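Local coordinates for uncharacterized protein (Bacteroides ovatus, PDB 4FS7), which is of unknown function but, as an extracellular protein built of BspA-type leucine-rich repeats, probably binds other proteins through its long solenoid surface, at residues 129-132 and 133-137; 106-109 and 110-114; 235-238 and 239-243. All blocks are in the same frame, centred on the assembly; numbering follows the deposited sequence. Where two conformers were deposited one is given.

Contact 1: 129-132 and 133-137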
ATOM      1  N   LYS A 129     -22.616  -0.201  -7.100  1.00 12.28           N
ATOM      2  CA  LYS A 129     -22.015  -1.469  -7.488  1.00 12.21           C
ATOM      3  C   LYS A 129     -20.509  -1.393  -7.751  1.00 12.46           C
ATOM      4  O   LYS A 129     -19.823  -2.377  -7.566  1.00 13.47           O
ATOM      5  CB  LYS A 129     -22.730  -2.046  -8.693  1.00 15.11           C
ATOM      6  CG  LYS A 129     -24.191  -2.403  -8.417  1.00 18.07           C
ATOM      7  CD  LYS A 129     -24.379  -3.373  -7.231  1.00 20.37           C
ATOM      8  CE  LYS A 129     -23.873  -4.835  -7.471  1.00 26.84           C
ATOM      9  NZ  LYS A 129     -24.009  -5.756  -6.236  1.00 23.58           N
ATOM     10  N   SER A 130     -19.992  -0.246  -8.157  1.00 12.70           N
ATOM     11  CA  SER A 130     -18.561  -0.158  -8.438  0.50 11.11           C
ATOM     12  C   SER A 130     -18.020   1.236  -8.273  1.00 11.37           C
ATOM     13  O   SER A 130     -18.721   2.240  -8.429  1.00 11.83           O
ATOM     14  CB  SER A 130     -18.248  -0.654  -9.849  0.50 13.49           C
ATOM     15  OG  SER A 130     -18.778   0.231 -10.830  0.50 16.08           O
ATOM     16  N   ILE A 131     -16.746   1.273  -7.903  1.00 11.03           N
ATOM     17  CA  ILE A 131     -15.971   2.498  -7.743  1.00 10.57           C
ATOM     18  C   ILE A 131     -14.723   2.355  -8.604  1.00 10.82           C
ATOM     19  O   ILE A 131     -13.999   1.368  -8.473  1.00 12.23           O
ATOM     20  CB  ILE A 131     -15.587   2.738  -6.276  1.00 10.59           C
ATOM     21  CG1 ILE A 131     -16.840   2.968  -5.433  1.00 11.45           C
ATOM     22  CG2 ILE A 131     -14.576   3.900  -6.127  1.00 12.38           C
ATOM     23  CD1 ILE A 131     -16.598   2.978  -3.902  1.00 12.41           C
ATOM     24  N   GLY A 132     -14.468   3.323  -9.482  1.00 11.80           N
ATOM     25  CA  GLY A 132     -13.415   3.193 -10.462  1.00 12.10           C
ATOM     26  C   GLY A 132     -12.033   3.567  -9.973  1.00 10.95           C
ATOM     27  O   GLY A 132     -11.848   4.018  -8.855  1.00 11.67           O
ATOM     28  N   VAL A 133     -11.083   3.397 -10.890  1.00 11.67           N
ATOM     29  CA  VAL A 133      -9.680   3.750 -10.657  1.00 11.30           C
ATOM     30  C   VAL A 133      -9.571   5.228 -10.256  1.00 10.90           C
ATOM     31  O   VAL A 133     -10.135   6.115 -10.909  1.00 12.27           O
ATOM     32  CB  VAL A 133      -8.849   3.421 -11.891  1.00 12.21           C
ATOM     33  CG1 VAL A 133      -7.437   4.009 -11.789  1.00 14.30           C
ATOM     34  CG2 VAL A 133      -8.797   1.937 -12.084  1.00 14.63           C
ATOM     35  N   GLU A 134      -8.890   5.498  -9.152  1.00 11.28           N
ATOM     36  CA  GLU A 134      -8.611   6.850  -8.734  1.00 10.94           C
ATOM     37  C   GLU A 134      -9.880   7.678  -8.508  1.00 11.57           C
ATOM     38  O   GLU A 134      -9.861   8.887  -8.567  1.00 12.29           O
ATOM     39  CB  GLU A 134      -7.656   7.547  -9.689  1.00 12.29           C
ATOM     40  CG  GLU A 134      -6.282   6.874  -9.686  1.00 13.53           C
ATOM     41  CD  GLU A 134      -5.342   7.367 -10.747  1.00 23.01           C
ATOM     42  OE1 GLU A 134      -5.515   8.440 -11.303  1.00 28.40           O
ATOM     43  OE2 GLU A 134      -4.340   6.651 -11.008  1.00 31.49           O
ATOM     44  N   ALA A 135     -10.999   7.018  -8.215  1.00 10.85           N
ATOM     45  CA  ALA A 135     -12.287   7.733  -8.176  1.00 10.94           C
ATOM     46  C   ALA A 135     -12.330   8.872  -7.177  1.00 10.99           C
ATOM     47  O   ALA A 135     -12.985   9.884  -7.415  1.00 12.06           O
ATOM     48  CB  ALA A 135     -13.420   6.726  -7.901  1.00 12.90           C
ATOM     49  N   PHE A 136     -11.697   8.668  -6.012  1.00 10.63           N
ATOM     50  CA  PHE A 136     -11.722   9.640  -4.926  1.00 11.60           C
ATOM     51  C   PHE A 136     -10.303  10.102  -4.539  1.00 11.80           C
ATOM     52  O   PHE A 136     -10.098  10.583  -3.435  1.00 12.84           O
ATOM     53  CB  PHE A 136     -12.453   9.098  -3.698  1.00 11.91           C
ATOM     54  CG  PHE A 136     -13.911   8.814  -3.946  1.00 12.04           C
ATOM     55  CD1 PHE A 136     -14.834   9.861  -4.009  1.00 12.83           C
ATOM     56  CD2 PHE A 136     -14.375   7.526  -4.211  1.00 13.90           C
ATOM     57  CE1 PHE A 136     -16.151   9.607  -4.236  1.00 15.00           C
ATOM     58  CE2 PHE A 136     -15.724   7.305  -4.448  1.00 15.20           C
ATOM     59  CZ  PHE A 136     -16.583   8.359  -4.469  1.00 15.80           C
ATOM     60  N   LYS A 137      -9.363   9.993  -5.472  1.00 11.97           N
ATOM     61  CA  LYS A 137      -7.968  10.279  -5.157  1.00 11.79           C
ATOM     62  C   LYS A 137      -7.809  11.733  -4.715  1.00 12.43           C
ATOM     63  O   LYS A 137      -8.160  12.684  -5.442  1.00 15.64           O
ATOM     64  CB  LYS A 137      -7.085   9.943  -6.349  1.00 13.17           C
ATOM     65  CG  LYS A 137      -5.611  10.229  -6.126  1.00 16.44           C
ATOM     66  CD  LYS A 137      -4.746   9.703  -7.263  1.00 19.83           C
ATOM     67  CE  LYS A 137      -3.270   9.789  -6.923  1.00 24.13           C
ATOM     68  NZ  LYS A 137      -2.427   9.092  -7.951  1.00 31.09           N
TER

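Contact 2: 106-109 and 110-114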
ATOM      1  N   LYS A 106     -25.205   3.893 -10.136  1.00 12.31           N
ATOM      2  CA  LYS A 106     -24.702   2.559  -9.832  1.00 13.83           C
ATOM      3  C   LYS A 106     -23.171   2.459  -9.868  1.00 13.17           C
ATOM      4  O   LYS A 106     -22.595   1.493  -9.316  1.00 15.10           O
ATOM      5  CB  LYS A 106     -25.290   1.539 -10.810  1.00 15.19           C
ATOM      6  CG  LYS A 106     -26.826   1.417 -10.699  1.00 19.42           C
ATOM      7  CD  LYS A 106     -27.513   0.762 -11.908  1.00 26.26           C
ATOM      8  CE  LYS A 106     -29.073   0.745 -11.740  1.00 30.19           C
ATOM      9  NZ  LYS A 106     -29.702   2.114 -11.398  1.00 29.54           N
HETATM   10  N   MSE A 107     -22.527   3.418 -10.503  1.00 11.85           N
HETATM   11  CA  MSE A 107     -21.076   3.384 -10.661  1.00 13.37           C
HETATM   12  C   MSE A 107     -20.498   4.788 -10.484  1.00 13.00           C
HETATM   13  O   MSE A 107     -21.045   5.787 -10.999  1.00 14.12           O
HETATM   14  CB  MSE A 107     -20.688   2.886 -12.040  1.00 18.60           C
HETATM   15  CG  MSE A 107     -21.354   1.577 -12.463  1.00 23.50           C
HETATM   16 SE   MSE A 107     -20.894   1.028 -14.261  0.75 39.23          SE
HETATM   17  CE  MSE A 107     -19.797   2.595 -14.678  1.00 28.78           C
ATOM     18  N   ILE A 108     -19.378   4.856  -9.784  1.00 12.46           N
ATOM     19  CA  ILE A 108     -18.560   6.044  -9.797  1.00 13.13           C
ATOM     20  C   ILE A 108     -17.350   5.691 -10.649  1.00 13.51           C
ATOM     21  O   ILE A 108     -16.598   4.779 -10.342  1.00 16.79           O
ATOM     22  CB  ILE A 108     -18.109   6.463  -8.389  1.00 14.40           C
ATOM     23  CG1 ILE A 108     -19.315   6.703  -7.476  1.00 19.92           C
ATOM     24  CG2 ILE A 108     -17.238   7.735  -8.428  1.00 14.36           C
ATOM     25  CD1 ILE A 108     -20.236   7.737  -7.967  1.00 23.19           C
ATOM     26  N   GLY A 109     -17.237   6.345 -11.786  1.00 14.18           N
ATOM     27  CA  GLY A 109     -16.185   6.035 -12.722  1.00 14.77           C
ATOM     28  C   GLY A 109     -14.801   6.553 -12.367  1.00 13.46           C
ATOM     29  O   GLY A 109     -14.589   7.343 -11.441  1.00 12.98           O
ATOM     30  N   ARG A 110     -13.869   6.153 -13.218  1.00 13.78           N
ATOM     31  CA  ARG A 110     -12.476   6.622 -13.203  0.50 13.24           C
ATOM     32  C   ARG A 110     -12.356   8.119 -12.911  1.00 12.50           C
ATOM     33  O   ARG A 110     -12.945   8.920 -13.644  1.00 14.05           O
ATOM     34  CB  ARG A 110     -11.880   6.311 -14.584  0.50 14.67           C
ATOM     35  CG  ARG A 110     -10.455   6.773 -14.840  0.50 16.55           C
ATOM     36  CD  ARG A 110      -9.919   6.224 -16.176  0.50 16.65           C
ATOM     37  NE  ARG A 110      -9.538   4.817 -16.066  0.50 23.48           N
ATOM     38  CZ  ARG A 110      -8.338   4.394 -15.655  0.50 25.85           C
ATOM     39  NH1 ARG A 110      -7.404   5.272 -15.321  0.50 31.79           N
ATOM     40  NH2 ARG A 110      -8.075   3.100 -15.562  0.50 24.92           N
ATOM     41  N   CYS A 111     -11.567   8.485 -11.899  1.00 12.62           N
ATOM     42  CA  CYS A 111     -11.158   9.856 -11.633  1.00 13.00           C
ATOM     43  C   CYS A 111     -12.331  10.836 -11.435  1.00 12.74           C
ATOM     44  O   CYS A 111     -12.117  12.049 -11.525  1.00 13.57           O
ATOM     45  CB  CYS A 111     -10.228  10.389 -12.736  1.00 14.42           C
ATOM     46  SG  CYS A 111      -8.648   9.523 -12.792  1.00 17.53           S
ATOM     47  N   THR A 112     -13.523  10.352 -11.058  1.00 12.26           N
ATOM     48  CA  THR A 112     -14.668  11.265 -11.013  1.00 12.45           C
ATOM     49  C   THR A 112     -14.479  12.401 -10.015  1.00 12.98           C
ATOM     50  O   THR A 112     -14.894  13.532 -10.293  1.00 13.46           O
ATOM     51  CB  THR A 112     -15.935  10.468 -10.699  1.00 13.53           C
ATOM     52  OG1 THR A 112     -16.155   9.551 -11.747  1.00 14.87           O
ATOM     53  CG2 THR A 112     -17.168  11.370 -10.562  1.00 14.42           C
ATOM     54  N   PHE A 113     -13.861  12.111  -8.854  1.00 11.64           N
ATOM     55  CA  PHE A 113     -13.597  13.088  -7.844  1.00 13.43           C
ATOM     56  C   PHE A 113     -12.110  13.244  -7.567  1.00 12.76           C
ATOM     57  O   PHE A 113     -11.725  13.764  -6.525  1.00 14.28           O
ATOM     58  CB  PHE A 113     -14.328  12.767  -6.539  1.00 13.66           C
ATOM     59  CG  PHE A 113     -15.808  12.734  -6.651  1.00 13.62           C
ATOM     60  CD1 PHE A 113     -16.548  13.901  -6.469  1.00 18.97           C
ATOM     61  CD2 PHE A 113     -16.501  11.549  -6.894  1.00 14.76           C
ATOM     62  CE1 PHE A 113     -17.922  13.862  -6.568  1.00 20.99           C
ATOM     63  CE2 PHE A 113     -17.908  11.537  -6.972  1.00 17.76           C
ATOM     64  CZ  PHE A 113     -18.588  12.698  -6.784  1.00 20.28           C
ATOM     65  N   SER A 114     -11.277  12.769  -8.483  1.00 13.01           N
ATOM     66  CA  SER A 114      -9.847  12.897  -8.305  1.00 13.78           C
ATOM     67  C   SER A 114      -9.481  14.389  -8.210  1.00 14.44           C
ATOM     68  O   SER A 114      -9.915  15.210  -9.037  1.00 16.44           O
ATOM     69  CB  SER A 114      -9.118  12.261  -9.452  1.00 15.18           C
ATOM     70  OG  SER A 114      -7.695  12.401  -9.254  1.00 17.61           O
TER
HETATM   71  O   HOH W   1     -18.805   8.600 -12.121  1.00 17.31           O

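Contact 3: 235-238 and 239-243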
ATOM      1  N   ILE A 235       4.764  -7.194  14.204  1.00 13.39           N
ATOM      2  CA  ILE A 235       4.140  -7.983  13.185  1.00 13.01           C
ATOM      3  C   ILE A 235       4.385  -9.459  13.454  1.00 12.70           C
ATOM      4  O   ILE A 235       5.516  -9.911  13.685  1.00 13.95           O
ATOM      5  CB  ILE A 235       4.704  -7.580  11.775  1.00 14.40           C
ATOM      6  CG1 ILE A 235       4.115  -6.254  11.352  1.00 15.44           C
ATOM      7  CG2 ILE A 235       4.408  -8.659  10.712  1.00 17.26           C
ATOM      8  CD1 ILE A 235       2.593  -6.298  10.994  1.00 18.56           C
ATOM      9  N   ILE A 236       3.328 -10.227  13.378  1.00 12.79           N
ATOM     10  CA  ILE A 236       3.376 -11.675  13.299  1.00 13.65           C
ATOM     11  C   ILE A 236       2.727 -12.070  12.007  1.00 13.85           C
ATOM     12  O   ILE A 236       1.542 -11.745  11.762  1.00 17.36           O
ATOM     13  CB  ILE A 236       2.672 -12.351  14.503  1.00 15.52           C
ATOM     14  CG1 ILE A 236       3.358 -11.966  15.817  1.00 16.89           C
ATOM     15  CG2 ILE A 236       2.621 -13.846  14.299  1.00 19.69           C
ATOM     16  CD1 ILE A 236       2.710 -12.573  17.028  1.00 21.55           C
ATOM     17  N   ILE A 237       3.471 -12.747  11.154  1.00 12.33           N
ATOM     18  CA  ILE A 237       2.913 -13.323   9.954  1.00 11.91           C
ATOM     19  C   ILE A 237       2.433 -14.718  10.275  1.00 11.77           C
ATOM     20  O   ILE A 237       3.238 -15.590  10.570  1.00 13.41           O
ATOM     21  CB  ILE A 237       3.946 -13.331   8.773  1.00 13.35           C
ATOM     22  CG1 ILE A 237       4.391 -11.891   8.396  1.00 14.24           C
ATOM     23  CG2 ILE A 237       3.375 -14.050   7.540  1.00 14.00           C
ATOM     24  CD1 ILE A 237       3.287 -10.953   7.888  1.00 16.21           C
ATOM     25  N   PRO A 238       1.118 -14.938  10.279  1.00 13.12           N
ATOM     26  CA  PRO A 238       0.604 -16.252  10.672  1.00 15.05           C
ATOM     27  C   PRO A 238       0.811 -17.275   9.573  1.00 13.57           C
ATOM     28  O   PRO A 238       1.123 -16.967   8.405  1.00 13.93           O
ATOM     29  CB  PRO A 238      -0.885 -15.978  10.925  1.00 16.32           C
ATOM     30  CG  PRO A 238      -1.215 -14.920   9.916  1.00 17.36           C
ATOM     31  CD  PRO A 238       0.017 -14.011   9.971  1.00 15.84           C
ATOM     32  N   ASP A 239       0.650 -18.531   9.965  1.00 14.89           N
ATOM     33  CA  ASP A 239       0.863 -19.650   9.064  1.00 15.41           C
ATOM     34  C   ASP A 239      -0.084 -19.644   7.861  1.00 14.49           C
ATOM     35  O   ASP A 239       0.146 -20.364   6.868  1.00 17.16           O
ATOM     36  CB  ASP A 239       0.749 -20.991   9.810  1.00 16.19           C
ATOM     37  CG  ASP A 239       1.858 -21.217  10.840  1.00 19.49           C
ATOM     38  OD1 ASP A 239       3.000 -20.699  10.631  1.00 21.56           O
ATOM     39  OD2 ASP A 239       1.577 -21.951  11.855  1.00 21.94           O
ATOM     40  N   SER A 240      -1.172 -18.887   7.941  1.00 14.60           N
ATOM     41  CA  SER A 240      -2.151 -18.765   6.864  1.00 14.73           C
ATOM     42  C   SER A 240      -1.643 -17.990   5.643  1.00 14.03           C
ATOM     43  O   SER A 240      -2.193 -18.134   4.543  1.00 14.92           O
ATOM     44  CB  SER A 240      -3.446 -18.122   7.403  1.00 16.80           C
ATOM     45  OG  SER A 240      -3.150 -17.051   8.268  1.00 16.28           O
ATOM     46  N   PHE A 241      -0.565 -17.222   5.791  1.00 13.39           N
ATOM     47  CA  PHE A 241       0.039 -16.586   4.623  1.00 13.31           C
ATOM     48  C   PHE A 241       0.796 -17.611   3.818  1.00 14.93           C
ATOM     49  O   PHE A 241       1.512 -18.434   4.385  1.00 15.83           O
ATOM     50  CB  PHE A 241       0.942 -15.414   5.009  1.00 13.04           C
ATOM     51  CG  PHE A 241       0.175 -14.174   5.326  1.00 12.90           C
ATOM     52  CD1 PHE A 241      -0.326 -13.963   6.571  1.00 18.44           C
ATOM     53  CD2 PHE A 241      -0.165 -13.293   4.312  1.00 16.89           C
ATOM     54  CE1 PHE A 241      -1.085 -12.833   6.843  1.00 19.67           C
ATOM     55  CE2 PHE A 241      -0.916 -12.179   4.596  1.00 16.49           C
ATOM     56  CZ  PHE A 241      -1.342 -11.958   5.878  1.00 19.17           C
ATOM     57  N   THR A 242       0.648 -17.530   2.494  1.00 12.33           N
ATOM     58  CA  THR A 242       1.429 -18.346   1.586  1.00 13.79           C
ATOM     59  C   THR A 242       2.426 -17.566   0.726  1.00 14.17           C
ATOM     60  O   THR A 242       3.417 -18.164   0.278  1.00 14.77           O
ATOM     61  CB  THR A 242       0.547 -19.210   0.741  1.00 16.83           C
ATOM     62  OG1 THR A 242      -0.294 -18.368  -0.039  1.00 17.63           O
ATOM     63  CG2 THR A 242      -0.290 -20.191   1.619  1.00 18.32           C
ATOM     64  N   GLU A 243       2.205 -16.271   0.503  1.00 13.11           N
ATOM     65  CA  GLU A 243       3.169 -15.470  -0.206  1.00 12.82           C
ATOM     66  C   GLU A 243       3.167 -14.022   0.252  1.00 11.34           C
ATOM     67  O   GLU A 243       2.118 -13.403   0.372  1.00 12.79           O
ATOM     68  CB  GLU A 243       2.935 -15.512  -1.711  1.00 15.33           C
ATOM     69  CG  GLU A 243       4.004 -14.747  -2.475  1.00 16.62           C
ATOM     70  CD  GLU A 243       3.926 -14.823  -3.987  1.00 19.20           C
ATOM     71  OE1 GLU A 243       2.996 -15.445  -4.530  1.00 22.79           O
ATOM     72  OE2 GLU A 243       4.806 -14.236  -4.647  1.00 20.01           O
TER
HETATM   73  O   HOH W   2       3.095 -17.916   6.814  1.00 18.17           O

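Contact 1: 129-132 and 133-137
Ile131 and the pair Ala135-Phe136 meet through one methyl group. Ile131 CG2 lies 3.5 Å from Ala135 CB and 4.0 Å from Phe136 CE2, and it approaches the Phe136 ring obliquely while the two side chains cross at about a right angle. The first torsion of Ile131 explains the choice of branch: CG2 stands anti to the backbone N (CG1 at chi1 -64°), beside the carbonyl carbon, and so faces the residues that follow in the chain. A branched isoleucine suits this spot, since CG2 serves the turn while CG1, beside the backbone N, is left to a different direction. Alanine suits the facing position because its lone methyl fits close to the isoleucine. All three side chains are buried, and they are wholly apolar.

The polar part is backbone. Gly132 to Ala135 form a type II turn closed by Ala135 N donating to Gly132 O (3.2 Å); the bond is bent, 139° at the hydrogen, and the donor stands above the carbonyl plane. Glu134 adopts the left-handed backbone (phi 59°) that a type II turn needs at its third residue, and its CB points away from residues 129-132. A type I turn from Glu134 to Lys137 follows at once, with a weak bond from Lys137 N to Glu134 O.

The Phe136 ring also meets those of Phe113 and Phe158, nearly parallel to both. This succession of a short strand, a tight turn and a stacked phenylalanine, repeated in the adjoining coil at Phe113, is consistent with a BspA-type leucine-rich-repeat solenoid.

Contact 2: 106-109 and 110-114
Thr112 folds back onto Gly109 in a local turn contact, at the point where the short strand 107-108 of a leucine-rich-repeat coil gives way to a loop. The turn, type II from Gly109 to Thr112, belongs to a solenoid whose coils lay their strands side by side in a parallel sheet. Cys111 supplies the positive phi (57°) required at the third residue, and a type I turn from Cys111 to Ser114 continues the path.

Two donors of one residue grip the Gly109 carbonyl. Thr112 N reaches Gly109 O at 3.2 Å and Thr112 OG1 does so at 2.7 Å, both from the same face of the carbonyl plane and above it. With OG1 anti to its own carbonyl carbon (chi1 -63°), the hydroxyl stands beside the Thr112 N-H, which brings both within reach of one oxygen; a threonine here can therefore reinforce the turn with its side chain as well as its backbone.

Next to this polar clasp the packing is apolar. Ile108 CG2 rests 3.8 Å from Thr112 CB, the two side chains crossing at about a right angle, and touches the edge of the Phe113 ring at CE2. Phe113 in turn meets Phe90, while Arg110 touches Glu87. A water completes the polar side: it accepts from Gly109 N at 2.8 Å and donates to Thr112 OG1 at the same distance of 2.8 Å.

Contact 3: 235-238 and 239-243
Pro238 to Phe241 make a type I turn in the chain that follows strand 234-237. Phe241 N donates to Pro238 O at 3.1 Å, and the bond is nearly straight at hydrogen (165°), although the donor stands above the carbonyl plane. A water donates to the same Pro238 O and to Phe241 O, pinning both carbonyls across the turn. Proline suits the opening residue, which gives its C=O to the turn and needs no N-H for it, and its ring offers CD to the aromatic edge.

The Pro238 ring comes to the edge of Phe241, near the plane of the aromatic ring: CD lies 3.4 Å from Phe241 CD1. On the other branch of the contact, Ile237 CG2 packs 3.8 Å from Phe241 CB, the Ile237 and Phe241 side chains crossing at about a right angle. Phe241 reaches both because CG is anti to its carbonyl carbon (chi1 -79°), beside the backbone N, which turns the ring back toward Pro238 and Ile237. An alanine in place of Phe241 would probably open a gap beside Pro238 CD and leave Ile237 CG2 with only the CB part of its contact.

Ser240 OG sits 3.3 Å from Pro238 CG, and Asp239 OD1 is hydrogen-bonded to Asn262 ND2. Phe241 is buried, meeting Phe215 edge-to-face and touching Leu219 in a loop and Leu222 of strand 221-222, while strand 234-237 is paired in parallel with strand 257-260.

From the N terminus, contact 2 comes first, closing the turn that ends strand 107-108; contact 1 follows, doing the same for strand 130-131, and contact 3 closes a turn much further on. Each is complete before the next begins, so none nests or crosses. Contacts 1 and 2 are neighbours, with centres about 5 Å apart: their strands pair in one parallel sheet, Gly132 N lies 2.7 Å from Ile108 O, a probable hydrogen bond, and the turns stack coil on coil. Contact 3 touches neither; its centre is about 29 Å from that of contact 1, and its turn joins strand 234-237 of one parallel sheet to strand 243-244 of another.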